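PDB 3EZY: Myo-inositol 2-dehydrogenase from Thermotoga maritima, which catalyses the NAD(+)-dependent oxidation of myo-inositol to scyllo-inosose, probably as part of a myo-inositol degradation pathway. Local coordinates for residues I117-R128 against Y281-F292. Residues are numbered along the deposited sequence; the frame is centred on the assembly and turned at random. Where two conformers were deposited one is given.
Sequences ILFTGFNRRFDR and YRDSYLEELKTF
At the junction between the Rossmann domain and the C-terminal domain of this Gfo/Idh/MocA enzyme, the chain from strand 118-121 to Asp127 lies along helix 277-298, touching it through Asn123, Phe126 and Phe119. The axes of the short segments 118-121 and 281-292 run nearly antiparallel (175°), 10.4 Å apart at closest approach. The Asn123 amide is fixed in two ways. Asn123 ND2 donates a nearly straight bond (170°) to Ser284 OG, 3.1 Å away and in the amide plane. The flat amide also stacks over one face of the Tyr285 ring, the planes nearly parallel. With chi1 at 62°, Asn123 CG sits between the backbone N and the carbonyl carbon, 3.4 Å from Tyr285 CE1. Ser284 OG in turn donates to Tyr281 O, which orients the hydroxyl that receives the amide; the same carbonyl also accepts from Tyr285 N. Strand 118-121 is the last strand of the parallel Rossmann sheet within this chain, and the helix packs on one face of the sheet there: Phe119 points toward it, Leu118 and Thr120 away. The Phe292 ring turns its edge to the face of Phe119 in an offset edge-to-face pair, centroids 5.7 Å apart, and Ile117 CG2 meets the Phe292 edge. The extended Glu288 chain, CG anti to the backbone N, carries OE2 to the turn, 3.2 Å from Gly121 C. Phe126 lays one ring face on the helix backbone: Glu288 CA stands 3.8 Å from the ring centroid, a CH-pi contact. Phe126 CD2 lies 3.5 Å from Glu288 CB, and Thr291 OG1 approaches Phe126 CE1 obliquely at 3.4 Å. An alanine in place of Phe126 would probably open a gap over Glu288 CA and CB and take the packing away from Thr291. Asp127 OD1 caps Phe130 N, and OD2 forms a salt bridge with Arg280.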
ATOM      1  N   ILE A 117      20.944  18.624  34.579  1.00 27.91           N
ATOM      2  CA  ILE A 117      19.885  18.137  33.689  1.00 28.15           C
ATOM      3  C   ILE A 117      19.117  16.983  34.311  1.00 26.58           C
ATOM      4  O   ILE A 117      19.709  16.072  34.884  1.00 26.41           O
ATOM      5  CB  ILE A 117      20.529  17.638  32.363  1.00 28.60           C
ATOM      6  CG1 ILE A 117      21.110  18.806  31.596  1.00 32.32           C
ATOM      7  CG2 ILE A 117      19.570  16.915  31.481  1.00 30.93           C
ATOM      8  CD1 ILE A 117      21.968  18.328  30.425  1.00 33.17           C
ATOM      9  N   LEU A 118      17.797  17.037  34.171  1.00 24.73           N
ATOM     10  CA  LEU A 118      16.911  15.903  34.400  1.00 23.93           C
ATOM     11  C   LEU A 118      16.197  15.596  33.069  1.00 22.60           C
ATOM     12  O   LEU A 118      15.390  16.385  32.602  1.00 22.24           O
ATOM     13  CB  LEU A 118      15.881  16.180  35.504  1.00 23.31           C
ATOM     14  CG  LEU A 118      14.818  15.070  35.713  1.00 24.77           C
ATOM     15  CD1 LEU A 118      15.488  13.689  35.876  1.00 22.64           C
ATOM     16  CD2 LEU A 118      13.915  15.375  36.928  1.00 22.89           C
ATOM     17  N   PHE A 119      16.537  14.473  32.461  1.00 19.81           N
ATOM     18  CA  PHE A 119      16.007  14.074  31.137  1.00 20.68           C
ATOM     19  C   PHE A 119      15.097  12.863  31.371  1.00 20.71           C
ATOM     20  O   PHE A 119      15.519  11.890  31.968  1.00 21.44           O
ATOM     21  CB  PHE A 119      17.192  13.657  30.250  1.00 20.42           C
ATOM     22  CG  PHE A 119      16.850  13.442  28.770  1.00 20.24           C
ATOM     23  CD1 PHE A 119      17.412  14.267  27.800  1.00 21.93           C
ATOM     24  CD2 PHE A 119      16.001  12.420  28.373  1.00 20.16           C
ATOM     25  CE1 PHE A 119      17.153  14.084  26.441  1.00 21.35           C
ATOM     26  CE2 PHE A 119      15.712  12.234  27.005  1.00 22.83           C
ATOM     27  CZ  PHE A 119      16.295  13.082  26.052  1.00 24.03           C
ATOM     28  N   THR A 120      13.853  12.932  30.911  1.00 20.97           N
ATOM     29  CA  THR A 120      12.897  11.875  31.112  1.00 21.17           C
ATOM     30  C   THR A 120      12.932  10.964  29.902  1.00 21.09           C
ATOM     31  O   THR A 120      12.908  11.441  28.769  1.00 21.36           O
ATOM     32  CB  THR A 120      11.467  12.427  31.236  1.00 21.82           C
ATOM     33  OG1 THR A 120      11.383  13.215  32.424  1.00 23.06           O
ATOM     34  CG2 THR A 120      10.436  11.268  31.360  1.00 21.43           C
ATOM     35  N   GLY A 121      12.973   9.653  30.139  1.00 21.10           N
ATOM     36  CA  GLY A 121      13.184   8.692  29.070  1.00 20.06           C
ATOM     37  C   GLY A 121      11.926   8.355  28.268  1.00 21.64           C
ATOM     38  O   GLY A 121      11.512   7.181  28.251  1.00 21.78           O
ATOM     39  N   PHE A 122      11.313   9.350  27.611  1.00 20.63           N
ATOM     40  CA  PHE A 122      10.228   9.054  26.641  1.00 21.31           C
ATOM     41  C   PHE A 122      10.837   8.751  25.272  1.00 21.43           C
ATOM     42  O   PHE A 122      10.978   9.632  24.432  1.00 21.72           O
ATOM     43  CB  PHE A 122       9.210  10.185  26.599  1.00 21.76           C
ATOM     44  CG  PHE A 122       8.325  10.217  27.821  1.00 21.58           C
ATOM     45  CD1 PHE A 122       7.733   9.041  28.298  1.00 22.91           C
ATOM     46  CD2 PHE A 122       8.067  11.405  28.475  1.00 21.76           C
ATOM     47  CE1 PHE A 122       6.907   9.067  29.402  1.00 22.27           C
ATOM     48  CE2 PHE A 122       7.206  11.457  29.555  1.00 19.38           C
ATOM     49  CZ  PHE A 122       6.653  10.281  30.056  1.00 19.22           C
ATOM     50  N   ASN A 123      11.288   7.516  25.093  1.00 21.33           N
ATOM     51  CA  ASN A 123      12.039   7.158  23.891  1.00 21.61           C
ATOM     52  C   ASN A 123      11.253   7.261  22.581  1.00 21.03           C
ATOM     53  O   ASN A 123      11.833   7.449  21.533  1.00 21.57           O
ATOM     54  CB  ASN A 123      12.620   5.727  24.007  1.00 20.56           C
ATOM     55  CG  ASN A 123      11.529   4.670  24.147  1.00 23.55           C
ATOM     56  OD1 ASN A 123      10.812   4.651  25.147  1.00 22.29           O
ATOM     57  ND2 ASN A 123      11.393   3.789  23.147  1.00 19.85           N
ATOM     58  N   ARG A 124       9.941   7.106  22.613  1.00 21.93           N
ATOM     59  CA  ARG A 124       9.200   7.136  21.346  1.00 22.24           C
ATOM     60  C   ARG A 124       9.243   8.511  20.679  1.00 21.93           C
ATOM     61  O   ARG A 124       8.929   8.602  19.499  1.00 21.96           O
ATOM     62  CB  ARG A 124       7.739   6.659  21.502  1.00 22.10           C
ATOM     63  CG  ARG A 124       7.627   5.310  22.240  1.00 22.57           C
ATOM     64  CD  ARG A 124       6.218   4.717  22.235  1.00 25.01           C
ATOM     65  NE  ARG A 124       6.179   3.514  23.106  1.00 26.65           N
ATOM     66  CZ  ARG A 124       5.058   3.003  23.627  1.00 26.10           C
ATOM     67  NH1 ARG A 124       3.880   3.561  23.334  1.00 24.94           N
ATOM     68  NH2 ARG A 124       5.106   1.927  24.422  1.00 24.26           N
ATOM     69  N   ARG A 125       9.595   9.583  21.403  1.00 20.73           N
ATOM     70  CA  ARG A 125       9.777  10.871  20.677  1.00 20.75           C
ATOM     71  C   ARG A 125      10.897  10.758  19.671  1.00 21.45           C
ATOM     72  O   ARG A 125      11.019  11.634  18.832  1.00 20.32           O
ATOM     73  CB  ARG A 125      10.157  12.030  21.581  1.00 20.44           C
ATOM     74  CG  ARG A 125       9.092  12.380  22.608  1.00 19.33           C
ATOM     75  CD  ARG A 125       9.375  13.739  23.196  1.00 20.81           C
ATOM     76  NE  ARG A 125       8.413  14.106  24.234  1.00 21.90           N
ATOM     77  CZ  ARG A 125       8.299  15.347  24.691  1.00 23.95           C
ATOM     78  NH1 ARG A 125       9.130  16.256  24.236  1.00 22.23           N
ATOM     79  NH2 ARG A 125       7.383  15.664  25.620  1.00 23.49           N
ATOM     80  N   PHE A 126      11.755   9.717  19.795  1.00 21.08           N
ATOM     81  CA  PHE A 126      12.922   9.635  18.947  1.00 21.92           C
ATOM     82  C   PHE A 126      12.799   8.524  17.942  1.00 22.15           C
ATOM     83  O   PHE A 126      13.792   8.202  17.304  1.00 22.32           O
ATOM     84  CB  PHE A 126      14.224   9.480  19.793  1.00 22.43           C
ATOM     85  CG  PHE A 126      14.414  10.611  20.797  1.00 21.50           C
ATOM     86  CD1 PHE A 126      15.052  11.785  20.419  1.00 24.89           C
ATOM     87  CD2 PHE A 126      13.869  10.521  22.085  1.00 21.91           C
ATOM     88  CE1 PHE A 126      15.200  12.849  21.317  1.00 22.17           C
ATOM     89  CE2 PHE A 126      14.018  11.574  23.002  1.00 22.73           C
ATOM     90  CZ  PHE A 126      14.691  12.743  22.608  1.00 22.46           C
ATOM     91  N   ASP A 127      11.630   7.878  17.872  1.00 21.77           N
ATOM     92  CA  ASP A 127      11.260   6.969  16.763  1.00 22.83           C
ATOM     93  C   ASP A 127      11.285   7.748  15.434  1.00 23.43           C
ATOM     94  O   ASP A 127      10.673   8.815  15.306  1.00 22.85           O
ATOM     95  CB  ASP A 127       9.847   6.392  17.055  1.00 23.62           C
ATOM     96  CG  ASP A 127       9.293   5.514  15.920  1.00 25.24           C
ATOM     97  OD1 ASP A 127       8.993   6.044  14.821  1.00 23.70           O
ATOM     98  OD2 ASP A 127       9.102   4.292  16.132  1.00 26.72           O
ATOM     99  N   ARG A 128      12.038   7.275  14.441  1.00 23.51           N
ATOM    100  CA  ARG A 128      12.184   8.090  13.241  1.00 23.85           C
ATOM    101  C   ARG A 128      10.844   8.426  12.561  1.00 22.39           C
ATOM    102  O   ARG A 128      10.720   9.508  11.985  1.00 21.62           O
ATOM    103  CB  ARG A 128      13.135   7.451  12.205  1.00 24.85           C
ATOM    104  CG  ARG A 128      12.629   6.123  11.691  1.00 32.04           C
ATOM    105  CD  ARG A 128      13.713   5.293  10.987  1.00 40.46           C
ATOM    106  NE  ARG A 128      13.896   5.707   9.601  1.00 48.39           N
ATOM    107  CZ  ARG A 128      14.912   6.451   9.157  1.00 52.13           C
ATOM    108  NH1 ARG A 128      14.982   6.764   7.861  1.00 51.52           N
ATOM    109  NH2 ARG A 128      15.864   6.872  10.003  1.00 53.64           N
ATOM    110  N   TYR A 281      12.498  -1.284  19.191  1.00 22.29           N
ATOM    111  CA  TYR A 281      12.821  -0.069  19.945  1.00 22.92           C
ATOM    112  C   TYR A 281      14.267   0.386  19.921  1.00 23.39           C
ATOM    113  O   TYR A 281      14.599   1.494  20.390  1.00 22.47           O
ATOM    114  CB  TYR A 281      12.408  -0.244  21.418  1.00 22.27           C
ATOM    115  CG  TYR A 281      10.900  -0.171  21.706  1.00 23.08           C
ATOM    116  CD1 TYR A 281      10.262  -1.209  22.347  1.00 24.58           C
ATOM    117  CD2 TYR A 281      10.142   0.962  21.356  1.00 23.44           C
ATOM    118  CE1 TYR A 281       8.916  -1.144  22.660  1.00 24.27           C
ATOM    119  CE2 TYR A 281       8.798   1.049  21.645  1.00 23.93           C
ATOM    120  CZ  TYR A 281       8.192  -0.011  22.315  1.00 24.45           C
ATOM    121  OH  TYR A 281       6.860   0.034  22.606  1.00 24.08           O
ATOM    122  N   ARG A 282      15.147  -0.474  19.436  1.00 24.07           N
ATOM    123  CA  ARG A 282      16.575  -0.202  19.588  1.00 25.95           C
ATOM    124  C   ARG A 282      17.029   1.132  18.994  1.00 24.98           C
ATOM    125  O   ARG A 282      17.825   1.866  19.623  1.00 25.24           O
ATOM    126  CB  ARG A 282      17.391  -1.359  18.983  1.00 26.91           C
ATOM    127  CG  ARG A 282      18.818  -0.998  18.599  1.00 34.00           C
ATOM    128  CD  ARG A 282      19.772  -1.117  19.752  1.00 42.99           C
ATOM    129  NE  ARG A 282      20.133  -2.506  20.072  1.00 49.82           N
ATOM    130  CZ  ARG A 282      20.830  -2.875  21.161  1.00 52.95           C
ATOM    131  NH1 ARG A 282      21.247  -1.967  22.045  1.00 52.84           N
ATOM    132  NH2 ARG A 282      21.111  -4.159  21.376  1.00 54.32           N
ATOM    133  N   ASP A 283      16.550   1.463  17.793  1.00 24.09           N
ATOM    134  CA  ASP A 283      16.970   2.718  17.168  0.70 24.40           C
ATOM    135  C   ASP A 283      16.458   3.946  17.913  1.00 23.14           C
ATOM    136  O   ASP A 283      17.165   4.947  17.988  1.00 22.86           O
ATOM    137  CB  ASP A 283      16.537   2.830  15.705  0.70 25.29           C
ATOM    138  CG  ASP A 283      17.043   4.111  15.059  0.70 29.29           C
ATOM    139  OD1 ASP A 283      18.283   4.366  15.120  0.70 34.73           O
ATOM    140  OD2 ASP A 283      16.205   4.893  14.511  0.70 34.51           O
ATOM    141  N   SER A 284      15.241   3.880  18.457  1.00 22.31           N
ATOM    142  CA  SER A 284      14.702   5.028  19.234  1.00 21.13           C
ATOM    143  C   SER A 284      15.503   5.215  20.526  1.00 21.08           C
ATOM    144  O   SER A 284      15.783   6.326  20.934  1.00 20.61           O
ATOM    145  CB  SER A 284      13.204   4.849  19.556  1.00 20.64           C
ATOM    146  OG  SER A 284      12.977   3.836  20.521  1.00 20.45           O
ATOM    147  N   TYR A 285      15.919   4.123  21.174  1.00 20.78           N
ATOM    148  CA  TYR A 285      16.791   4.296  22.342  1.00 20.55           C
ATOM    149  C   TYR A 285      18.162   4.866  21.982  1.00 21.18           C
ATOM    150  O   TYR A 285      18.723   5.717  22.705  1.00 21.21           O
ATOM    151  CB  TYR A 285      16.953   2.966  23.092  1.00 20.76           C
ATOM    152  CG  TYR A 285      15.738   2.556  23.871  1.00 18.65           C
ATOM    153  CD1 TYR A 285      15.229   3.365  24.884  1.00 22.08           C
ATOM    154  CD2 TYR A 285      15.132   1.331  23.633  1.00 21.40           C
ATOM    155  CE1 TYR A 285      14.104   2.985  25.625  1.00 20.83           C
ATOM    156  CE2 TYR A 285      14.017   0.923  24.366  1.00 23.05           C
ATOM    157  CZ  TYR A 285      13.524   1.753  25.374  1.00 23.36           C
ATOM    158  OH  TYR A 285      12.412   1.351  26.061  1.00 22.43           O
ATOM    159  N   LEU A 286      18.736   4.392  20.876  1.00 21.29           N
ATOM    160  CA  LEU A 286      20.034   4.892  20.481  1.00 21.36           C
ATOM    161  C   LEU A 286      19.931   6.403  20.266  1.00 22.36           C
ATOM    162  O   LEU A 286      20.783   7.167  20.730  1.00 22.26           O
ATOM    163  CB  LEU A 286      20.462   4.245  19.165  1.00 22.02           C
ATOM    164  CG  LEU A 286      21.736   4.867  18.602  1.00 23.27           C
ATOM    165  CD1 LEU A 286      22.964   4.556  19.516  1.00 21.09           C
ATOM    166  CD2 LEU A 286      21.992   4.394  17.157  1.00 26.61           C
ATOM    167  N   GLU A 287      18.906   6.827  19.534  1.00 20.33           N
ATOM    168  CA  GLU A 287      18.772   8.250  19.199  1.00 22.93           C
ATOM    169  C   GLU A 287      18.443   9.136  20.414  1.00 22.06           C
ATOM    170  O   GLU A 287      18.884  10.310  20.511  1.00 20.14           O
ATOM    171  CB  GLU A 287      17.677   8.416  18.161  1.00 23.14           C
ATOM    172  CG  GLU A 287      17.491   9.853  17.692  1.00 31.40           C
ATOM    173  CD  GLU A 287      18.566  10.297  16.675  1.00 42.02           C
ATOM    174  OE1 GLU A 287      19.491   9.488  16.319  1.00 43.45           O
ATOM    175  OE2 GLU A 287      18.467  11.472  16.242  1.00 46.20           O
ATOM    176  N   GLU A 288      17.634   8.583  21.313  1.00 20.98           N
ATOM    177  CA  GLU A 288      17.318   9.253  22.588  1.00 21.77           C
ATOM    178  C   GLU A 288      18.594   9.522  23.407  1.00 22.20           C
ATOM    179  O   GLU A 288      18.798  10.606  23.960  1.00 22.67           O
ATOM    180  CB  GLU A 288      16.367   8.387  23.400  1.00 21.52           C
ATOM    181  CG  GLU A 288      16.030   9.013  24.736  1.00 21.22           C
ATOM    182  CD  GLU A 288      15.162   8.145  25.553  1.00 23.80           C
ATOM    183  OE1 GLU A 288      15.454   6.935  25.671  1.00 24.98           O
ATOM    184  OE2 GLU A 288      14.165   8.661  26.066  1.00 25.46           O
ATOM    185  N   LEU A 289      19.452   8.519  23.490  1.00 22.86           N
ATOM    186  CA  LEU A 289      20.687   8.610  24.286  1.00 22.30           C
ATOM    187  C   LEU A 289      21.719   9.565  23.670  1.00 23.68           C
ATOM    188  O   LEU A 289      22.364  10.366  24.389  1.00 23.39           O
ATOM    189  CB  LEU A 289      21.289   7.222  24.495  1.00 22.30           C
ATOM    190  CG  LEU A 289      22.642   7.151  25.252  1.00 23.13           C
ATOM    191  CD1 LEU A 289      22.519   7.958  26.493  1.00 25.35           C
ATOM    192  CD2 LEU A 289      23.024   5.729  25.637  1.00 26.19           C
ATOM    193  N   LYS A 290      21.889   9.511  22.347  1.00 23.47           N
ATOM    194  CA  LYS A 290      22.751  10.500  21.690  1.00 24.33           C
ATOM    195  C   LYS A 290      22.281  11.927  22.010  1.00 24.79           C
ATOM    196  O   LYS A 290      23.101  12.846  22.115  1.00 24.92           O
ATOM    197  CB  LYS A 290      22.770  10.297  20.163  1.00 24.25           C
ATOM    198  CG  LYS A 290      23.304   8.961  19.713  1.00 25.37           C
ATOM    199  CD  LYS A 290      23.445   8.982  18.170  1.00 31.42           C
ATOM    200  CE  LYS A 290      23.963   7.632  17.617  1.00 33.64           C
ATOM    201  NZ  LYS A 290      23.492   7.433  16.164  1.00 38.16           N
ATOM    202  N   THR A 291      20.966  12.110  22.129  1.00 23.51           N
ATOM    203  CA  THR A 291      20.404  13.443  22.367  1.00 24.13           C
ATOM    204  C   THR A 291      20.719  13.910  23.787  1.00 23.40           C
ATOM    205  O   THR A 291      21.118  15.061  23.983  1.00 22.32           O
ATOM    206  CB  THR A 291      18.863  13.512  22.120  1.00 23.78           C
ATOM    207  OG1 THR A 291      18.578  13.056  20.790  1.00 26.40           O
ATOM    208  CG2 THR A 291      18.330  14.944  22.281  1.00 24.94           C
ATOM    209  N   PHE A 292      20.517  13.018  24.752  1.00 22.48           N
ATOM    210  CA  PHE A 292      20.910  13.255  26.141  1.00 22.68           C
ATOM    211  C   PHE A 292      22.391  13.677  26.262  1.00 23.06           C
ATOM    212  O   PHE A 292      22.736  14.632  26.970  1.00 23.56           O
ATOM    213  CB  PHE A 292      20.663  11.995  27.001  1.00 21.99           C
ATOM    214  CG  PHE A 292      21.165  12.142  28.442  1.00 21.71           C
ATOM    215  CD1 PHE A 292      20.605  13.098  29.279  1.00 19.46           C
ATOM    216  CD2 PHE A 292      22.204  11.354  28.927  1.00 22.42           C
ATOM    217  CE1 PHE A 292      21.035  13.270  30.576  1.00 17.81           C
ATOM    218  CE2 PHE A 292      22.654  11.501  30.250  1.00 19.46           C
ATOM    219  CZ  PHE A 292      22.067  12.471  31.071  1.00 19.75           C
TER
HETATM  220  O   HOH W   1      11.517   3.407  27.809  1.00 23.82           O
HETATM  221  O   HOH W   2      13.299   4.695  15.171  1.00 30.65           O